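Local coordinates for coat protein (Sulfolobus turreted icosahedral virus, PDB 2BBD), which is the major coat protein that probably builds the icosahedral capsid of an archaeal virus, with a structure pointing to common ancestry with eukaryotic and bacterial viruses, at residues Q9-W14 against N147-I152; P21-R26 against V128-L133; P55-L60 against L112-E117; V61-L66 against S134-Q139. All coordinates share one frame; numbering follows the deposited sequence.

Contact 1 (Q9-W14 against N147-I152); sequences QQTYAW and NASFYI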
loop_
_atom_site.group_PDB
_atom_site.type_symbol
_atom_site.label_atom_id
_atom_site.label_comp_id
_atom_site.label_asym_id
_atom_site.label_seq_id
_atom_site.Cartn_x
_atom_site.Cartn_y
_atom_site.Cartn_z
ATOM N N GLN A 9 7.258 19.004 13.172
ATOM C CA GLN A 9 8.209 19.139 14.264
ATOM C C GLN A 9 8.094 17.969 15.232
ATOM O O GLN A 9 9.087 17.474 15.746
ATOM C CB GLN A 9 7.938 20.444 15.023
ATOM C CG GLN A 9 9.135 20.985 15.768
ATOM C CD GLN A 9 10.149 21.637 14.842
ATOM O OE1 GLN A 9 10.715 20.981 13.962
ATOM N NE2 GLN A 9 10.384 22.935 15.036
ATOM N N GLN A 10 6.865 17.542 15.484
ATOM C CA GLN A 10 6.599 16.443 16.403
ATOM C C GLN A 10 6.929 15.073 15.794
ATOM O O GLN A 10 6.499 14.754 14.681
ATOM C CB GLN A 10 5.131 16.486 16.829
ATOM C CG GLN A 10 4.716 15.373 17.778
ATOM C CD GLN A 10 3.342 15.601 18.395
ATOM O OE1 GLN A 10 2.858 14.776 19.174
ATOM N NE2 GLN A 10 2.708 16.723 18.052
ATOM N N THR A 11 7.696 14.273 16.532
ATOM C CA THR A 11 8.068 12.943 16.074
ATOM C C THR A 11 7.445 11.925 17.019
ATOM O O THR A 11 6.982 12.279 18.098
ATOM C CB THR A 11 9.595 12.753 16.052
ATOM O OG1 THR A 11 10.107 12.850 17.384
ATOM C CG2 THR A 11 10.246 13.810 15.176
ATOM N N TYR A 12 7.432 10.661 16.611
ATOM C CA TYR A 12 6.828 9.608 17.418
ATOM C C TYR A 12 7.790 8.451 17.604
ATOM O O TYR A 12 8.268 7.851 16.635
ATOM C CB TYR A 12 5.534 9.147 16.746
ATOM C CG TYR A 12 4.617 10.317 16.448
ATOM C CD1 TYR A 12 3.691 10.767 17.400
ATOM C CD2 TYR A 12 4.744 11.038 15.257
ATOM C CE1 TYR A 12 2.914 11.917 17.168
ATOM C CE2 TYR A 12 3.982 12.188 15.019
ATOM C CZ TYR A 12 3.070 12.617 15.981
ATOM O OH TYR A 12 2.323 13.739 15.754
ATOM N N ALA A 13 8.084 8.145 18.862
ATOM C CA ALA A 13 9.004 7.071 19.175
ATOM C C ALA A 13 8.447 5.716 18.788
ATOM O O ALA A 13 7.242 5.465 18.859
ATOM C CB ALA A 13 9.351 7.081 20.677
ATOM N N TRP A 14 9.345 4.840 18.371
ATOM C CA TRP A 14 8.960 3.500 18.011
ATOM C C TRP A 14 9.029 2.652 19.279
ATOM O O TRP A 14 10.068 2.619 19.941
ATOM C CB TRP A 14 9.933 2.920 16.967
ATOM C CG TRP A 14 9.477 1.602 16.396
ATOM C CD1 TRP A 14 8.801 1.408 15.226
ATOM C CD2 TRP A 14 9.586 0.307 17.014
ATOM N NE1 TRP A 14 8.478 0.079 15.075
ATOM C CE2 TRP A 14 8.947 -0.620 16.157
ATOM C CE3 TRP A 14 10.159 -0.158 18.208
ATOM C CZ2 TRP A 14 8.863 -1.981 16.456
ATOM C CZ3 TRP A 14 10.076 -1.516 18.505
ATOM C CH2 TRP A 14 9.431 -2.412 17.630
ATOM N N ASN A 147 15.837 1.416 18.385
ATOM C CA ASN A 147 15.980 2.747 18.959
ATOM C C ASN A 147 15.733 3.739 17.811
ATOM O O ASN A 147 16.662 4.157 17.128
ATOM C CB ASN A 147 17.392 2.911 19.537
ATOM C CG ASN A 147 17.933 1.608 20.148
ATOM O OD1 ASN A 147 18.946 1.058 19.685
ATOM N ND2 ASN A 147 17.252 1.104 21.175
ATOM N N ALA A 148 14.471 4.110 17.608
ATOM C CA ALA A 148 14.112 5.009 16.516
ATOM C C ALA A 148 12.797 5.770 16.730
ATOM O O ALA A 148 12.065 5.537 17.699
ATOM C CB ALA A 148 14.038 4.197 15.208
ATOM N N SER A 149 12.505 6.665 15.791
ATOM C CA SER A 149 11.294 7.483 15.812
ATOM C C SER A 149 10.750 7.668 14.393
ATOM O O SER A 149 11.490 7.559 13.405
ATOM C CB SER A 149 11.589 8.875 16.395
ATOM O OG SER A 149 11.990 8.821 17.752
ATOM N N PHE A 150 9.455 7.961 14.308
ATOM C CA PHE A 150 8.801 8.210 13.040
ATOM C C PHE A 150 8.789 9.696 12.768
ATOM O O PHE A 150 8.385 10.484 13.635
ATOM C CB PHE A 150 7.352 7.740 13.053
ATOM C CG PHE A 150 7.190 6.253 13.088
ATOM C CD1 PHE A 150 6.940 5.597 14.288
ATOM C CD2 PHE A 150 7.245 5.507 11.911
ATOM C CE1 PHE A 150 6.737 4.212 14.314
ATOM C CE2 PHE A 150 7.047 4.130 11.927
ATOM C CZ PHE A 150 6.790 3.481 13.132
ATOM N N TYR A 151 9.226 10.063 11.563
ATOM C CA TYR A 151 9.241 11.441 11.101
ATOM C C TYR A 151 8.165 11.564 10.028
ATOM O O TYR A 151 8.102 10.755 9.096
ATOM C CB TYR A 151 10.609 11.799 10.519
ATOM C CG TYR A 151 11.705 11.751 11.546
ATOM C CD1 TYR A 151 12.158 10.534 12.043
ATOM C CD2 TYR A 151 12.258 12.929 12.062
ATOM C CE1 TYR A 151 13.134 10.478 13.030
ATOM C CE2 TYR A 151 13.237 12.889 13.056
ATOM C CZ TYR A 151 13.668 11.659 13.534
ATOM O OH TYR A 151 14.620 11.598 14.521
ATOM N N ILE A 152 7.314 12.574 10.172
ATOM C CA ILE A 152 6.218 12.797 9.246
ATOM C C ILE A 152 6.472 13.996 8.340
ATOM O O ILE A 152 6.788 15.086 8.815
ATOM C CB ILE A 152 4.913 13.041 10.012
ATOM C CG1 ILE A 152 4.683 11.915 11.021
ATOM C CG2 ILE A 152 3.755 13.189 9.032
ATOM C CD1 ILE A 152 4.607 10.500 10.413
HETATM O O HOH W 1 10.676 10.843 19.260
HETATM O O HOH W 2 12.710 3.172 19.644
#
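Phe150 and Trp14 meet at one end of a short antiparallel strand pairing, where CD1 of the indole lies 3.6 Å from CZ of the phenyl ring. The two ring planes are inclined by 36°, so the corner of the indole fits obliquely against the end of the phenyl ring. Trp14 CG stands opposite its backbone N (chi1 -172°), which carries the indole to Phe150, while CB stays beside Ala148 O. Farther along the same face, the Tyr12 ring meets CG1 of Ile152 at its edge, CE2 to CG1 being 4.1 Å, and the two side chains cross nearly at right angles. The opposite face carries Thr11, Ser149 and Tyr151. The methyl CG2 of Thr11 rests off-centre on the Tyr151 ring in a CH-pi contact, 4.2 Å from the ring centroid. A water fills the notch between Thr11 OG1 and Ser149 OG, hydrogen-bonded at 2.8 Å to each. The backbones are joined by a reciprocal pair, Tyr12 N to Phe150 O and a short Phe150 N to Tyr12 O of 2.6 Å, followed by Trp14 N to Ala148 O at 2.9 Å. Ile20, Ile22, Ile135 and Thr137 of the other sheet pack beneath Tyr12, Phe150, Ile152 and Trp14. The chemistry is two-sided: a mostly apolar, aromatic face turned to the other sheet, where Trp14 NE1 is satisfied by Leu60 O, and a hydroxyl-bearing face that holds ordered water.

Contact 2 (P21-R26 against V128-L133); sequences PIKIPR and VQNIIL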
loop_
_atom_site.group_PDB
_atom_site.type_symbol
_atom_site.label_atom_id
_atom_site.label_comp_id
_atom_site.label_asym_id
_atom_site.label_seq_id
_atom_site.Cartn_x
_atom_site.Cartn_y
_atom_site.Cartn_z
ATOM N N PRO A 21 -1.504 7.289 17.082
ATOM C CA PRO A 21 -2.384 8.152 16.288
ATOM C C PRO A 21 -1.697 9.488 16.043
ATOM O O PRO A 21 -1.309 10.171 16.984
ATOM C CB PRO A 21 -3.625 8.284 17.164
ATOM C CG PRO A 21 -3.050 8.278 18.549
ATOM C CD PRO A 21 -1.986 7.181 18.471
ATOM N N ILE A 22 -1.532 9.848 14.776
ATOM C CA ILE A 22 -0.882 11.102 14.430
ATOM C C ILE A 22 -1.883 12.027 13.759
ATOM O O ILE A 22 -2.534 11.652 12.788
ATOM C CB ILE A 22 0.305 10.865 13.471
ATOM C CG1 ILE A 22 1.314 9.908 14.117
ATOM C CG2 ILE A 22 0.990 12.181 13.147
ATOM C CD1 ILE A 22 2.434 9.459 13.155
ATOM N N LYS A 23 -2.021 13.237 14.283
ATOM C CA LYS A 23 -2.951 14.184 13.688
ATOM C C LYS A 23 -2.246 14.891 12.543
ATOM O O LYS A 23 -1.132 15.383 12.701
ATOM C CB LYS A 23 -3.408 15.212 14.725
ATOM C CG LYS A 23 -4.516 16.128 14.218
ATOM C CD LYS A 23 -5.750 15.328 13.794
ATOM C CE LYS A 23 -6.976 16.217 13.779
ATOM N NZ LYS A 23 -7.147 16.931 15.089
ATOM N N ILE A 24 -2.889 14.925 11.385
ATOM C CA ILE A 24 -2.306 15.578 10.226
ATOM C C ILE A 24 -2.840 17.003 10.125
ATOM O O ILE A 24 -4.047 17.220 10.113
ATOM C CB ILE A 24 -2.640 14.797 8.948
ATOM C CG1 ILE A 24 -2.103 13.365 9.069
ATOM C CG2 ILE A 24 -2.059 15.502 7.730
ATOM C CD1 ILE A 24 -0.600 13.286 9.293
ATOM N N PRO A 25 -1.943 17.997 10.071
ATOM C CA PRO A 25 -2.340 19.409 9.974
ATOM C C PRO A 25 -3.012 19.722 8.631
ATOM O O PRO A 25 -2.554 19.267 7.582
ATOM C CB PRO A 25 -1.016 20.162 10.131
ATOM C CG PRO A 25 -0.122 19.171 10.842
ATOM C CD PRO A 25 -0.483 17.871 10.191
ATOM N N ARG A 26 -4.084 20.511 8.677
ATOM C CA ARG A 26 -4.842 20.888 7.484
ATOM C C ARG A 26 -4.502 22.296 7.008
ATOM O O ARG A 26 -5.385 23.140 6.858
ATOM C CB ARG A 26 -6.338 20.784 7.788
ATOM C CG ARG A 26 -6.734 19.402 8.271
ATOM C CD ARG A 26 -8.214 19.275 8.583
ATOM N NE ARG A 26 -8.592 20.014 9.782
ATOM C CZ ARG A 26 -8.983 21.284 9.789
ATOM N NH1 ARG A 26 -9.051 21.965 8.651
ATOM N NH2 ARG A 26 -9.315 21.871 10.932
ATOM N N VAL A 128 -12.111 19.261 5.421
ATOM C CA VAL A 128 -12.522 18.126 6.239
ATOM C C VAL A 128 -12.007 18.278 7.669
ATOM O O VAL A 128 -11.219 19.176 7.960
ATOM C CB VAL A 128 -11.989 16.784 5.665
ATOM C CG1 VAL A 128 -12.394 16.632 4.202
ATOM C CG2 VAL A 128 -10.480 16.722 5.817
ATOM N N GLN A 129 -12.451 17.382 8.544
ATOM C CA GLN A 129 -12.057 17.400 9.944
ATOM C C GLN A 129 -11.289 16.156 10.362
ATOM O O GLN A 129 -11.483 15.075 9.816
ATOM C CB GLN A 129 -13.298 17.501 10.843
ATOM C CG GLN A 129 -14.136 18.754 10.642
ATOM C CD GLN A 129 -13.650 19.916 11.480
ATOM O OE1 GLN A 129 -12.451 20.208 11.525
ATOM N NE2 GLN A 129 -14.583 20.594 12.149
ATOM N N ASN A 130 -10.417 16.338 11.343
ATOM C CA ASN A 130 -9.644 15.257 11.940
ATOM C C ASN A 130 -8.991 14.203 11.036
ATOM O O ASN A 130 -9.443 13.053 10.972
ATOM C CB ASN A 130 -10.528 14.571 12.980
ATOM C CG ASN A 130 -11.075 15.556 14.017
ATOM O OD1 ASN A 130 -12.247 15.495 14.398
ATOM N ND2 ASN A 130 -10.218 16.466 14.477
ATOM N N ILE A 131 -7.927 14.599 10.344
ATOM C CA ILE A 131 -7.194 13.667 9.499
ATOM C C ILE A 131 -6.221 12.970 10.452
ATOM O O ILE A 131 -5.380 13.621 11.071
ATOM C CB ILE A 131 -6.381 14.389 8.413
ATOM C CG1 ILE A 131 -7.305 15.277 7.566
ATOM C CG2 ILE A 131 -5.685 13.356 7.524
ATOM C CD1 ILE A 131 -6.568 16.133 6.534
ATOM N N ILE A 132 -6.340 11.653 10.575
ATOM C CA ILE A 132 -5.475 10.899 11.477
ATOM C C ILE A 132 -4.722 9.757 10.816
ATOM O O ILE A 132 -5.323 8.906 10.167
ATOM C CB ILE A 132 -6.292 10.297 12.655
ATOM C CG1 ILE A 132 -6.924 11.418 13.486
ATOM C CG2 ILE A 132 -5.388 9.435 13.533
ATOM C CD1 ILE A 132 -7.932 10.916 14.498
ATOM N N LEU A 133 -3.401 9.752 10.981
ATOM C CA LEU A 133 -2.567 8.674 10.461
ATOM C C LEU A 133 -2.224 7.802 11.669
ATOM O O LEU A 133 -1.483 8.217 12.554
ATOM C CB LEU A 133 -1.277 9.214 9.839
ATOM C CG LEU A 133 -0.235 8.130 9.516
ATOM C CD1 LEU A 133 -0.760 7.171 8.450
ATOM C CD2 LEU A 133 1.041 8.786 9.043
HETATM O O HOH W 3 -6.550 16.912 10.886
HETATM O O HOH W 4 -9.612 18.825 12.715
#
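Ile22 and Leu133 face each other as a hydrogen-bonded antiparallel pair: Ile22 N to Leu133 O and Leu133 N to Ile22 O are both 2.8 Å. The next rung is only half closed. Ile24 N gives Ile131 O a nearly straight bond (176° at the hydrogen), whereas Ile24 O and Ile131 N have parted, and a water spans them, donating to the carbonyl at 2.6 Å and accepting from the amide at 2.7 Å. Ile24 CB packs on Ile131 CG2 at 3.7 Å, on the face that carries Ile22 and Leu133. On the other face Lys23, bent at chi2 (59°), curls back over the neighbouring strand until its CD lies 3.2 Å from Ile131 O. Beyond the strand ends Arg26 lies across the loop. Its CG touches Ile131 CD1 at 3.7 Å, while Val128 O and Gln129 OE1 sit over one face of the guanidinium. Arg26 NE bonds to a methylpentanediol, probably from the crystallisation liquor. In the second shell, Ile30, Ile33 and Val35 of strand 29-43, with Ile152 and Ile154 of strand 145-158, cover Ile22, Ile24, Ile131 and Leu133, and Ser67 and Glu69 pair with the backbone of 128-133. Strand 19-24, outermost in the mixed sheet within this chain, pairs here with strand 131-137. The strands are joined by amide bonds with branched aliphatic packing on the Ile22/Ile24/Ile131/Leu133 face, and a water takes over where they diverge.

Contact 3 (P55-L60 against L112-E117); sequences PFPYNL and LNVMWE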
loop_
_atom_site.group_PDB
_atom_site.type_symbol
_atom_site.label_atom_id
_atom_site.label_comp_id
_atom_site.label_asym_id
_atom_site.label_seq_id
_atom_site.Cartn_x
_atom_site.Cartn_y
_atom_site.Cartn_z
ATOM N N PRO A 55 9.692 -9.901 4.859
ATOM C CA PRO A 55 9.487 -8.468 4.652
ATOM C C PRO A 55 10.165 -7.486 5.619
ATOM O O PRO A 55 9.801 -6.309 5.653
ATOM C CB PRO A 55 7.963 -8.347 4.661
ATOM C CG PRO A 55 7.588 -9.316 5.718
ATOM C CD PRO A 55 8.477 -10.521 5.420
ATOM N N PHE A 56 11.127 -7.948 6.413
ATOM C CA PHE A 56 11.844 -7.017 7.279
ATOM C C PHE A 56 12.641 -6.157 6.297
ATOM O O PHE A 56 13.100 -6.649 5.263
ATOM C CB PHE A 56 12.794 -7.767 8.226
ATOM C CG PHE A 56 13.828 -6.878 8.887
ATOM C CD1 PHE A 56 15.010 -6.552 8.225
ATOM C CD2 PHE A 56 13.601 -6.332 10.148
ATOM C CE1 PHE A 56 15.952 -5.693 8.807
ATOM C CE2 PHE A 56 14.535 -5.472 10.736
ATOM C CZ PHE A 56 15.714 -5.150 10.062
ATOM N N PRO A 57 12.838 -4.865 6.601
ATOM C CA PRO A 57 12.407 -4.092 7.770
ATOM C C PRO A 57 11.002 -3.461 7.700
ATOM O O PRO A 57 10.555 -2.832 8.665
ATOM C CB PRO A 57 13.510 -3.043 7.889
ATOM C CG PRO A 57 13.778 -2.711 6.449
ATOM C CD PRO A 57 13.747 -4.072 5.749
ATOM N N TYR A 58 10.301 -3.633 6.580
ATOM C CA TYR A 58 8.967 -3.052 6.442
ATOM C C TYR A 58 7.974 -3.537 7.484
ATOM O O TYR A 58 7.067 -2.787 7.856
ATOM C CB TYR A 58 8.387 -3.316 5.050
ATOM C CG TYR A 58 9.122 -2.598 3.947
ATOM C CD1 TYR A 58 9.267 -1.210 3.967
ATOM C CD2 TYR A 58 9.661 -3.302 2.873
ATOM C CE1 TYR A 58 9.929 -0.546 2.943
ATOM C CE2 TYR A 58 10.324 -2.645 1.843
ATOM C CZ TYR A 58 10.453 -1.273 1.884
ATOM O OH TYR A 58 11.096 -0.626 0.863
ATOM N N ASN A 59 8.126 -4.782 7.949
ATOM C CA ASN A 59 7.200 -5.296 8.948
ATOM C C ASN A 59 7.465 -4.773 10.368
ATOM O O ASN A 59 6.923 -5.298 11.348
ATOM C CB ASN A 59 7.160 -6.830 8.935
ATOM C CG ASN A 59 8.476 -7.467 9.321
ATOM O OD1 ASN A 59 9.464 -6.790 9.598
ATOM N ND2 ASN A 59 8.492 -8.789 9.341
ATOM N N LEU A 60 8.311 -3.752 10.482
ATOM C CA LEU A 60 8.553 -3.135 11.788
ATOM C C LEU A 60 7.318 -2.277 12.088
ATOM O O LEU A 60 7.157 -1.744 13.194
ATOM C CB LEU A 60 9.820 -2.280 11.778
ATOM C CG LEU A 60 11.139 -3.067 11.803
ATOM C CD1 LEU A 60 12.304 -2.087 11.845
ATOM C CD2 LEU A 60 11.177 -3.985 13.025
ATOM N N LEU A 112 19.030 2.319 10.987
ATOM C CA LEU A 112 17.677 2.007 10.554
ATOM C C LEU A 112 17.089 3.217 9.814
ATOM O O LEU A 112 17.126 4.346 10.322
ATOM C CB LEU A 112 16.811 1.662 11.769
ATOM C CG LEU A 112 15.298 1.493 11.596
ATOM C CD1 LEU A 112 14.964 0.248 10.755
ATOM C CD2 LEU A 112 14.688 1.376 12.975
ATOM N N ASN A 113 16.563 2.973 8.614
ATOM C CA ASN A 113 15.954 4.025 7.799
ATOM C C ASN A 113 15.002 3.389 6.791
ATOM O O ASN A 113 15.420 2.880 5.746
ATOM C CB ASN A 113 17.029 4.848 7.076
ATOM C CG ASN A 113 16.435 5.913 6.148
ATOM O OD1 ASN A 113 15.251 6.226 6.220
ATOM N ND2 ASN A 113 17.267 6.473 5.279
ATOM N N VAL A 114 13.719 3.413 7.142
ATOM C CA VAL A 114 12.651 2.848 6.336
ATOM C C VAL A 114 11.655 3.945 5.949
ATOM O O VAL A 114 11.258 4.768 6.780
ATOM C CB VAL A 114 11.900 1.754 7.125
ATOM C CG1 VAL A 114 10.931 1.003 6.205
ATOM C CG2 VAL A 114 12.908 0.792 7.768
HETATM N N MSE A 115 11.241 3.943 4.689
HETATM C CA MSE A 115 10.308 4.950 4.212
HETATM C C MSE A 115 9.043 4.385 3.572
HETATM O O MSE A 115 9.066 3.317 2.942
HETATM C CB MSE A 115 11.004 5.864 3.205
HETATM C CG MSE A 115 10.168 7.068 2.809
HETATM SE SE MSE A 115 10.996 8.130 1.428
HETATM C CE MSE A 115 12.191 9.193 2.515
ATOM N N TRP A 116 7.943 5.116 3.757
ATOM C CA TRP A 116 6.641 4.778 3.185
ATOM C C TRP A 116 5.998 6.097 2.793
ATOM O O TRP A 116 6.186 7.108 3.472
ATOM C CB TRP A 116 5.714 4.133 4.202
ATOM C CG TRP A 116 6.124 2.814 4.736
ATOM C CD1 TRP A 116 5.740 1.586 4.278
ATOM C CD2 TRP A 116 6.874 2.581 5.931
ATOM N NE1 TRP A 116 6.190 0.605 5.124
ATOM C CE2 TRP A 116 6.887 1.186 6.150
ATOM C CE3 TRP A 116 7.532 3.417 6.844
ATOM C CZ2 TRP A 116 7.525 0.606 7.251
ATOM C CZ3 TRP A 116 8.175 2.833 7.941
ATOM C CH2 TRP A 116 8.160 1.441 8.132
ATOM N N GLU A 117 5.241 6.091 1.702
ATOM C CA GLU A 117 4.550 7.295 1.264
ATOM C C GLU A 117 3.100 6.982 0.975
ATOM O O GLU A 117 2.762 5.872 0.554
ATOM C CB GLU A 117 5.189 7.887 0.008
ATOM C CG GLU A 117 6.593 8.394 0.211
ATOM C CD GLU A 117 7.057 9.310 -0.909
ATOM O OE1 GLU A 117 6.800 8.994 -2.095
ATOM O OE2 GLU A 117 7.691 10.342 -0.596
#
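Tyr58 approaches Val114 and Trp116 from a turn of 3-10 helix, and these three residues bury the most surface in the contact. CD1 of the tyrosine ring lies 3.6 Å from CG1 of Val114. An edge of the Tyr58 ring is directed at the face of the Trp116 indole in an offset edge-to-face pair, with 5.5 Å between the centroids of the Tyr58 ring and the Trp116 five-membered ring and planes at 62°. Val114 CG1 sits over this same indole face, 3.4 Å above its plane, and so occupies the corner between the two rings. At the indole edge, Tyr58 O lies in the ring plane, 3.5 Å from Trp116 CZ2. Val114 is a fork: CG1, opposite its backbone N (chi1 -171°), meets the tyrosine, while CG2 touches CG of Pro57 at 3.8 Å, a proline that follows a cis peptide bond. Leu60 and Leu112 extend the apolar seam, meeting tip to tip with their CD1 atoms 3.7 Å apart. Both polar ring ends find partners outside, Tyr58 OH on Asn94 OD1 and Trp116 NE1 on Gly79 O. The contact packs the loop that leads into strand 61-68 onto the buried side of strand 108-123. Phe64 of strand 61-68 presses edge-to-face on the opposite indole face, Leu82 of helix 79-89 also touches Trp116, and strand 29-43 pairs with 112-117 through Leu37 and Gly39.

Contact 4 (V61-L66 against S134-Q139); sequences VQTFNL and SILTGQ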
loop_
_atom_site.group_PDB
_atom_site.type_symbol
_atom_site.label_atom_id
_atom_site.label_comp_id
_atom_site.label_asym_id
_atom_site.label_seq_id
_atom_site.Cartn_x
_atom_site.Cartn_y
_atom_site.Cartn_z
ATOM N N VAL A 61 6.465 -2.126 11.072
ATOM C CA VAL A 61 5.195 -1.429 11.224
ATOM C C VAL A 61 4.188 -2.500 10.864
ATOM O O VAL A 61 4.275 -3.100 9.786
ATOM C CB VAL A 61 5.009 -0.226 10.250
ATOM C CG1 VAL A 61 3.524 0.114 10.137
ATOM C CG2 VAL A 61 5.740 1.018 10.779
ATOM N N GLN A 62 3.263 -2.784 11.776
ATOM C CA GLN A 62 2.253 -3.791 11.506
ATOM C C GLN A 62 1.228 -3.249 10.505
ATOM O O GLN A 62 1.026 -3.843 9.446
ATOM C CB GLN A 62 1.559 -4.232 12.801
ATOM C CG GLN A 62 0.545 -5.354 12.599
ATOM C CD GLN A 62 0.200 -6.086 13.889
ATOM O OE1 GLN A 62 1.089 -6.594 14.581
ATOM N NE2 GLN A 62 -1.098 -6.155 14.212
ATOM N N THR A 63 0.587 -2.124 10.827
ATOM C CA THR A 63 -0.400 -1.546 9.912
ATOM C C THR A 63 -0.426 -0.021 9.919
ATOM O O THR A 63 -0.102 0.619 10.924
ATOM C CB THR A 63 -1.846 -2.012 10.235
ATOM O OG1 THR A 63 -2.234 -1.491 11.509
ATOM C CG2 THR A 63 -1.952 -3.526 10.267
ATOM N N PHE A 64 -0.805 0.545 8.779
ATOM C CA PHE A 64 -0.959 1.988 8.628
ATOM C C PHE A 64 -2.427 2.235 8.354
ATOM O O PHE A 64 -3.029 1.561 7.510
ATOM C CB PHE A 64 -0.200 2.544 7.423
ATOM C CG PHE A 64 1.267 2.700 7.638
ATOM C CD1 PHE A 64 1.755 3.605 8.565
ATOM C CD2 PHE A 64 2.171 1.973 6.869
ATOM C CE1 PHE A 64 3.130 3.791 8.719
ATOM C CE2 PHE A 64 3.537 2.152 7.016
ATOM C CZ PHE A 64 4.019 3.064 7.943
ATOM N N ASN A 65 -3.007 3.195 9.058
ATOM C CA ASN A 65 -4.396 3.540 8.815
ATOM C C ASN A 65 -4.528 5.051 8.670
ATOM O O ASN A 65 -4.234 5.805 9.599
ATOM C CB ASN A 65 -5.287 3.027 9.943
ATOM C CG ASN A 65 -6.752 3.214 9.641
ATOM O OD1 ASN A 65 -7.289 4.329 9.731
ATOM N ND2 ASN A 65 -7.414 2.130 9.261
ATOM N N LEU A 66 -4.954 5.494 7.492
ATOM C CA LEU A 66 -5.128 6.922 7.233
ATOM C C LEU A 66 -6.616 7.185 7.049
ATOM O O LEU A 66 -7.263 6.606 6.167
ATOM C CB LEU A 66 -4.361 7.356 5.982
ATOM C CG LEU A 66 -4.459 8.851 5.657
ATOM C CD1 LEU A 66 -3.790 9.663 6.769
ATOM C CD2 LEU A 66 -3.803 9.139 4.327
ATOM N N SER A 134 -2.776 6.599 11.714
ATOM C CA SER A 134 -2.505 5.705 12.821
ATOM C C SER A 134 -1.443 4.678 12.445
ATOM O O SER A 134 -1.564 3.970 11.447
ATOM C CB SER A 134 -3.791 5.002 13.252
ATOM O OG SER A 134 -4.792 5.953 13.579
ATOM N N ILE A 135 -0.382 4.617 13.236
ATOM C CA ILE A 135 0.670 3.647 12.970
ATOM C C ILE A 135 0.693 2.632 14.092
ATOM O O ILE A 135 1.013 2.972 15.235
ATOM C CB ILE A 135 2.069 4.301 12.898
ATOM C CG1 ILE A 135 2.074 5.417 11.861
ATOM C CG2 ILE A 135 3.131 3.245 12.512
ATOM C CD1 ILE A 135 3.374 6.202 11.837
ATOM N N LEU A 136 0.311 1.398 13.776
ATOM C CA LEU A 136 0.362 0.317 14.756
ATOM C C LEU A 136 1.722 -0.324 14.512
ATOM O O LEU A 136 1.960 -0.932 13.457
ATOM C CB LEU A 136 -0.753 -0.705 14.525
ATOM C CG LEU A 136 -0.655 -1.986 15.387
ATOM C CD1 LEU A 136 -0.668 -1.659 16.896
ATOM C CD2 LEU A 136 -1.807 -2.896 15.023
ATOM N N THR A 137 2.634 -0.163 15.464
ATOM C CA THR A 137 3.964 -0.722 15.291
ATOM C C THR A 137 3.972 -2.232 15.381
ATOM O O THR A 137 3.079 -2.838 15.976
ATOM C CB THR A 137 4.940 -0.193 16.335
ATOM O OG1 THR A 137 4.478 -0.567 17.642
ATOM C CG2 THR A 137 5.072 1.332 16.214
ATOM N N GLY A 138 4.991 -2.835 14.778
ATOM C CA GLY A 138 5.126 -4.274 14.819
ATOM C C GLY A 138 5.940 -4.666 16.041
ATOM O O GLY A 138 5.985 -3.936 17.032
ATOM N N GLN A 139 6.598 -5.814 15.965
ATOM C CA GLN A 139 7.409 -6.321 17.067
ATOM C C GLN A 139 8.898 -6.182 16.718
ATOM O O GLN A 139 9.259 -6.035 15.551
ATOM C CB GLN A 139 7.052 -7.789 17.290
ATOM C CG GLN A 139 7.251 -8.332 18.698
ATOM C CD GLN A 139 6.329 -7.714 19.725
ATOM O OE1 GLN A 139 5.114 -7.642 19.536
ATOM N NE2 GLN A 139 6.905 -7.274 20.829
HETATM O O HOH W 5 1.929 -5.052 16.795
HETATM O O HOH W 6 -2.934 1.252 11.935
HETATM O O HOH W 7 -6.232 6.645 11.410
#
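Gln62 and Thr63 both direct their amides at Leu136 O, a classic beta bulge in an antiparallel pairing. The bond from Gln62 N to Leu136 O is 2.8 Å but bent (131°), and that from Thr63 N to Leu136 O is longer, 3.2 Å, and straighter. Gln62 CG stands opposite the backbone N (chi1 -176°) and the chain runs on extended beside Leu136, bringing NE2 within 3.4 Å of CD2; a water links its OE1 to Thr137 O. Thr63 places OG1 between its own N and carbonyl carbon (chi1 66°), 3.5 Å from Leu136 CB, where another water joins this hydroxyl to Ser134 O. On the other face Phe64 lies alongside Ile135, CE1 to CG1 3.7 Å, with Ile135 CD1 in plane at the ring edge and Val61 CG1 above the ring centre. Phe150 of the opposing sheet packs on Val61 and Ile135. Leu136 O thus takes both amides of the bulge. Separately, Val61, Phe64 and Ile135 form an apolar face, and waters bind the Thr63 and Ser134 side.

Along the chain the segments run 9-14, 21-26, 55-60, 61-66, 112-117, 128-133, 134-139 and 147-152, so contact 1 brackets the other three. Contacts 2 and 4, with centres about 16 Å apart, share strand 131-137 in the mixed sheet. Contact 1 pairs strands of the facing antiparallel sheet, to which contact 3 ties the loop before strand 61-68. Contacts 3 and 4 have the closest centres, about 11 Å apart, and a probable hydrogen bond from Gly138 N to Leu60 O joins them; Ala148 packs on Leu112 between contacts 1 and 3. All four belong to one sandwich in the first half of the chain, consistent with a jelly roll of the double-jelly-roll capsid lineage.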